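Local coordinates for protein proto-oncogene vav (Homo sapiens, PDB 6NEW) that probably acts as a guanine nucleotide exchange factor for Rho-family GTPases such as Rac, through a RhoGEF domain followed by PH and zinc-binding C1 domains, at residues R46-T51 / H183-E188; N360-Q365 / G405-C410. All blocks are in the same frame, centred on the assembly; numbering follows the deposited sequence.

Contact 1. Residues R46-T51 / H183-E188; sequences REIQQT and HLLLQE
L185 reaches across from one helix and settles among E47, I48 and T51 of another, and most of the surface that the segments bury on each other belongs to L185 and I48. The two side chains slide past one another in opposite senses, so that I48 CG1 lies 3.9 Å from L185 CB. In I48, CG1 stands anti to the carbonyl carbon (chi1 -74°), and CD1 extends beyond it toward L186, where it meets CD2 at 4.4 Å. The two methyls of L185 part company: CD2 approaches the carboxylate at the end of the extended E47 chain, 3.7 Å from OE2, with the two side chains crossing at about a right angle, while CD1 turns to T51 OG1, 4.1 Å away. The contact joins two helices of the RhoGEF (DH) domain, an all-helical bundle in this family; here helix 37-71 packs nearly antiparallel against helix 182-191, the local axes 10.5 Å apart and inclined at 155°. I48 also touches M100 of helix 86-105, and L186 touches M209 of helix 196-235, so these two helices also adjoin the contact. Beside this apolar seam the hydroxyl of T51 is turned back on its own helix, OG1 donating to E47 O over 2.7 Å, a carbonyl that also accepts from T51 N. A valine here would lack the hydroxyl, and would probably leave E47 O with one donor fewer and R178, which bonds weakly to OG1, without that partner.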
loop_
_atom_site.group_PDB
_atom_site.type_symbol
_atom_site.label_atom_id
_atom_site.label_comp_id
_atom_site.label_asym_id
_atom_site.label_seq_id
_atom_site.Cartn_x
_atom_site.Cartn_y
_atom_site.Cartn_z
ATOM N N ARG A 46 30.854 0.568 -2.028
ATOM C CA ARG A 46 31.152 0.846 -3.432
ATOM C C ARG A 46 29.903 0.634 -4.290
ATOM O O ARG A 46 29.609 1.473 -5.148
ATOM C CB ARG A 46 32.291 -0.056 -3.933
ATOM C CG ARG A 46 33.617 0.664 -4.127
ATOM C CD ARG A 46 34.650 -0.238 -4.795
ATOM N NE ARG A 46 35.100 -1.325 -3.918
ATOM C CZ ARG A 46 36.092 -1.223 -3.037
ATOM N NH1 ARG A 46 36.756 -0.081 -2.897
ATOM N NH2 ARG A 46 36.425 -2.265 -2.284
ATOM N N GLU A 47 29.162 -0.484 -4.043
ATOM C CA GLU A 47 27.921 -0.817 -4.752
ATOM C C GLU A 47 26.857 0.240 -4.475
ATOM O O GLU A 47 26.260 0.736 -5.421
ATOM C CB GLU A 47 27.408 -2.218 -4.386
ATOM C CG GLU A 47 26.598 -2.845 -5.511
ATOM C CD GLU A 47 25.780 -4.073 -5.151
ATOM O OE1 GLU A 47 26.300 -4.956 -4.430
ATOM O OE2 GLU A 47 24.629 -4.173 -5.632
ATOM N N ILE A 48 26.677 0.632 -3.200
ATOM C CA ILE A 48 25.732 1.671 -2.772
ATOM C C ILE A 48 25.977 2.979 -3.534
ATOM O O ILE A 48 25.027 3.574 -4.050
ATOM C CB ILE A 48 25.745 1.853 -1.220
ATOM C CG1 ILE A 48 25.029 0.671 -0.525
ATOM C CG2 ILE A 48 25.123 3.188 -0.796
ATOM C CD1 ILE A 48 25.370 0.458 0.949
ATOM N N GLN A 49 27.254 3.388 -3.650
ATOM C CA GLN A 49 27.662 4.610 -4.341
ATOM C C GLN A 49 27.497 4.524 -5.857
ATOM O O GLN A 49 26.876 5.405 -6.446
ATOM C CB GLN A 49 29.103 4.977 -3.982
ATOM C CG GLN A 49 29.457 6.422 -4.338
ATOM C CD GLN A 49 30.916 6.760 -4.144
ATOM O OE1 GLN A 49 31.664 6.082 -3.431
ATOM N NE2 GLN A 49 31.344 7.847 -4.756
ATOM N N GLN A 50 28.066 3.484 -6.481
ATOM C CA GLN A 50 28.024 3.286 -7.929
ATOM C C GLN A 50 26.601 3.103 -8.462
ATOM O O GLN A 50 26.288 3.650 -9.525
ATOM C CB GLN A 50 28.960 2.144 -8.369
ATOM C CG GLN A 50 30.443 2.522 -8.276
ATOM C CD GLN A 50 31.418 1.362 -8.314
ATOM O OE1 GLN A 50 31.124 0.262 -8.806
ATOM N NE2 GLN A 50 32.622 1.597 -7.803
ATOM N N THR A 51 25.737 2.371 -7.727
ATOM C CA THR A 51 24.343 2.173 -8.149
ATOM C C THR A 51 23.560 3.480 -8.041
ATOM O O THR A 51 22.738 3.747 -8.909
ATOM C CB THR A 51 23.662 0.994 -7.453
ATOM O OG1 THR A 51 23.665 1.202 -6.041
ATOM C CG2 THR A 51 24.276 -0.356 -7.829
ATOM N N HIS A 183 16.858 -1.082 1.285
ATOM C CA HIS A 183 16.844 -1.957 2.466
ATOM C C HIS A 183 17.641 -3.241 2.222
ATOM O O HIS A 183 18.240 -3.753 3.158
ATOM C CB HIS A 183 15.411 -2.235 2.982
ATOM C CG HIS A 183 14.612 -3.178 2.137
ATOM N ND1 HIS A 183 14.509 -4.522 2.451
ATOM C CD2 HIS A 183 13.901 -2.940 1.011
ATOM C CE1 HIS A 183 13.754 -5.060 1.506
ATOM N NE2 HIS A 183 13.368 -4.151 0.612
ATOM N N LEU A 184 17.691 -3.733 0.969
ATOM C CA LEU A 184 18.477 -4.925 0.646
ATOM C C LEU A 184 19.991 -4.598 0.637
ATOM O O LEU A 184 20.796 -5.421 1.089
ATOM C CB LEU A 184 18.059 -5.548 -0.700
ATOM C CG LEU A 184 16.619 -6.042 -0.836
ATOM C CD1 LEU A 184 16.334 -6.517 -2.256
ATOM C CD2 LEU A 184 16.312 -7.149 0.164
ATOM N N LEU A 185 20.361 -3.397 0.122
ATOM C CA LEU A 185 21.739 -2.906 0.075
ATOM C C LEU A 185 22.246 -2.672 1.489
ATOM O O LEU A 185 23.376 -3.076 1.794
ATOM C CB LEU A 185 21.853 -1.598 -0.739
ATOM C CG LEU A 185 21.662 -1.698 -2.260
ATOM C CD1 LEU A 185 21.559 -0.315 -2.877
ATOM C CD2 LEU A 185 22.779 -2.525 -2.931
ATOM N N LEU A 186 21.405 -2.042 2.354
ATOM C CA LEU A 186 21.744 -1.784 3.751
ATOM C C LEU A 186 21.749 -3.063 4.585
ATOM O O LEU A 186 22.431 -3.090 5.600
ATOM C CB LEU A 186 20.849 -0.711 4.409
ATOM C CG LEU A 186 20.897 0.727 3.878
ATOM C CD1 LEU A 186 19.924 1.585 4.607
ATOM C CD2 LEU A 186 22.270 1.359 4.010
ATOM N N GLN A 187 21.041 -4.128 4.149
ATOM C CA GLN A 187 21.004 -5.408 4.872
ATOM C C GLN A 187 22.387 -6.095 4.827
ATOM O O GLN A 187 22.846 -6.650 5.830
ATOM C CB GLN A 187 19.899 -6.336 4.310
ATOM C CG GLN A 187 19.548 -7.505 5.233
ATOM C CD GLN A 187 18.480 -8.414 4.677
ATOM O OE1 GLN A 187 17.316 -8.029 4.526
ATOM N NE2 GLN A 187 18.837 -9.665 4.425
ATOM N N GLU A 188 23.049 -6.002 3.667
ATOM C CA GLU A 188 24.355 -6.587 3.404
ATOM C C GLU A 188 25.456 -5.802 4.101
ATOM O O GLU A 188 26.345 -6.401 4.697
ATOM C CB GLU A 188 24.597 -6.689 1.886
ATOM C CG GLU A 188 25.601 -7.764 1.493
ATOM C CD GLU A 188 25.222 -9.225 1.678
ATOM O OE1 GLU A 188 24.030 -9.527 1.923
ATOM O OE2 GLU A 188 26.131 -10.077 1.543
#

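Contact 2. Residues N360-Q365 / G405-C410; sequences NGHDFQ and GRVPPC. With ZN (zinc ion), chain C.
H362 is gripped at both ring nitrogens: ND1 binds the zinc ion at 2.1 Å, and NE2 donates to P408 O over 2.9 Å. The acceptor lies close to the imidazole plane, at the ring edge, whereas the donor sits above the carbonyl plane of P408 and the N-H...O angle is a bent 137°. Together the two bonds fix the rotation of the ring. C410 closes the same zinc site through SG, at 2.3 Å; with its sulfur anti to the backbone N (chi1 -162°), SG is turned to the metal while CB rests over one face of the imidazole in a CH-pi contact. The backbone of C410 is secured too: its N donates to N360 O at 3.0 Å, almost straight at 169°. A water lies 2.8 Å from N360 OD1 and 2.7 Å from V407 O and links the two, and G361 O accepts from R394. On the opposite face of the imidazole lies F364 CZ, which also meets V407 CG2 at 3.8 Å, so that an apolar patch backs the metal ligand. C392 and C395 complete the zinc shell. Bringing a histidine near the start of the domain together with a cysteine near its end round one zinc, beside a second site of three cysteines and one histidine formed by C375, C378, H400 and C403, is the hallmark of the C1 zinc-finger fold.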
loop_
_atom_site.group_PDB
_atom_site.type_symbol
_atom_site.label_atom_id
_atom_site.label_comp_id
_atom_site.label_asym_id
_atom_site.label_seq_id
_atom_site.Cartn_x
_atom_site.Cartn_y
_atom_site.Cartn_z
ATOM N N ASN A 360 -4.757 0.974 28.476
ATOM C CA ASN A 360 -4.182 2.139 29.147
ATOM C C ASN A 360 -4.936 3.456 28.911
ATOM O O ASN A 360 -4.310 4.472 28.590
ATOM C CB ASN A 360 -2.692 2.275 28.759
ATOM C CG ASN A 360 -1.909 0.974 28.800
ATOM O OD1 ASN A 360 -1.320 0.540 27.802
ATOM N ND2 ASN A 360 -1.912 0.303 29.942
ATOM N N GLY A 361 -6.261 3.427 29.053
ATOM C CA GLY A 361 -7.105 4.616 28.907
ATOM C C GLY A 361 -7.500 5.065 27.512
ATOM O O GLY A 361 -8.261 6.023 27.362
ATOM N N HIS A 362 -6.993 4.410 26.478
ATOM C CA HIS A 362 -7.322 4.834 25.122
ATOM C C HIS A 362 -8.673 4.308 24.640
ATOM O O HIS A 362 -9.362 3.553 25.338
ATOM C CB HIS A 362 -6.220 4.365 24.155
ATOM C CG HIS A 362 -4.845 4.882 24.462
ATOM N ND1 HIS A 362 -4.509 6.211 24.251
ATOM C CD2 HIS A 362 -3.748 4.213 24.892
ATOM C CE1 HIS A 362 -3.228 6.305 24.560
ATOM N NE2 HIS A 362 -2.731 5.131 24.966
ATOM N N ASP A 363 -9.045 4.756 23.439
ATOM C CA ASP A 363 -10.189 4.308 22.660
ATOM C C ASP A 363 -9.758 4.402 21.205
ATOM O O ASP A 363 -10.031 5.392 20.514
ATOM C CB ASP A 363 -11.493 5.084 22.957
ATOM C CG ASP A 363 -12.720 4.491 22.265
ATOM O OD1 ASP A 363 -12.676 3.285 21.881
ATOM O OD2 ASP A 363 -13.714 5.228 22.090
ATOM N N PHE A 364 -8.992 3.391 20.780
ATOM C CA PHE A 364 -8.456 3.338 19.432
ATOM C C PHE A 364 -9.516 2.922 18.461
ATOM O O PHE A 364 -10.156 1.884 18.639
ATOM C CB PHE A 364 -7.230 2.403 19.338
ATOM C CG PHE A 364 -5.960 2.972 19.933
ATOM C CD1 PHE A 364 -5.287 4.025 19.309
ATOM C CD2 PHE A 364 -5.412 2.430 21.090
ATOM C CE1 PHE A 364 -4.092 4.514 19.828
ATOM C CE2 PHE A 364 -4.206 2.910 21.599
ATOM C CZ PHE A 364 -3.570 3.967 20.986
ATOM N N GLN A 365 -9.699 3.738 17.430
ATOM C CA GLN A 365 -10.666 3.456 16.386
ATOM C C GLN A 365 -9.981 3.575 15.059
ATOM O O GLN A 365 -9.003 4.321 14.957
ATOM C CB GLN A 365 -11.862 4.415 16.451
ATOM C CG GLN A 365 -12.785 4.178 17.654
ATOM C CD GLN A 365 -13.730 5.323 17.950
ATOM O OE1 GLN A 365 -13.897 6.275 17.168
ATOM N NE2 GLN A 365 -14.375 5.256 19.103
ATOM N N GLY A 405 -1.285 -1.838 22.284
ATOM C CA GLY A 405 -0.936 -2.106 23.676
ATOM C C GLY A 405 0.342 -1.425 24.142
ATOM O O GLY A 405 0.547 -1.256 25.350
ATOM N N ARG A 406 1.196 -0.996 23.193
ATOM C CA ARG A 406 2.481 -0.366 23.494
ATOM C C ARG A 406 2.512 1.172 23.432
ATOM O O ARG A 406 3.574 1.756 23.698
ATOM C CB ARG A 406 3.572 -0.945 22.585
ATOM C CG ARG A 406 3.955 -2.404 22.874
ATOM C CD ARG A 406 5.017 -2.862 21.901
ATOM N NE ARG A 406 6.249 -2.065 22.021
ATOM C CZ ARG A 406 7.219 -2.269 22.914
ATOM N NH1 ARG A 406 7.120 -3.247 23.808
ATOM N NH2 ARG A 406 8.287 -1.482 22.929
ATOM N N VAL A 407 1.376 1.829 23.114
ATOM C CA VAL A 407 1.311 3.295 23.066
ATOM C C VAL A 407 1.310 3.803 24.525
ATOM O O VAL A 407 0.598 3.224 25.348
ATOM C CB VAL A 407 0.085 3.802 22.249
ATOM C CG1 VAL A 407 -0.031 5.328 22.266
ATOM C CG2 VAL A 407 0.136 3.303 20.816
ATOM N N PRO A 408 2.109 4.842 24.879
ATOM C CA PRO A 408 2.080 5.358 26.265
ATOM C C PRO A 408 0.660 5.721 26.734
ATOM O O PRO A 408 -0.176 6.048 25.875
ATOM C CB PRO A 408 2.988 6.592 26.201
ATOM C CG PRO A 408 3.887 6.331 25.040
ATOM C CD PRO A 408 3.033 5.631 24.038
ATOM N N PRO A 409 0.371 5.669 28.068
ATOM C CA PRO A 409 -0.995 5.928 28.561
ATOM C C PRO A 409 -1.682 7.184 28.047
ATOM O O PRO A 409 -1.034 8.169 27.699
ATOM C CB PRO A 409 -0.817 5.970 30.077
ATOM C CG PRO A 409 0.291 5.046 30.322
ATOM C CD PRO A 409 1.252 5.270 29.185
ATOM N N CYS A 410 -3.013 7.114 27.986
ATOM C CA CYS A 410 -3.874 8.172 27.491
ATOM C C CYS A 410 -3.850 9.402 28.397
ATOM O O CYS A 410 -4.116 9.293 29.596
ATOM C CB CYS A 410 -5.288 7.638 27.299
ATOM S SG CYS A 410 -6.325 8.650 26.226
HETATM ZN ZN ZN C . -5.564 8.047 24.107
HETATM O O HOH W 1 -1.625 1.752 25.245
#

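How the contacts relate
Contact 1 is a buried meeting of two helices, contact 2 a partly exposed meeting of two mostly irregular segments at a zinc site. In the helical RhoGEF domain, leucine and isoleucine side chains do the joining at contact 1, and no hydrogen bond crosses between the segments. Contact 2, in the small C1 domain, relies on metal coordination, one backbone and one side-chain-to-backbone hydrogen bond and a bridging water, with a modest apolar patch beside them. The two share no helix or strand; their centres are 38 Å apart and their nearest atoms about 21 Å, and contact 1 closes along the chain before contact 2 opens.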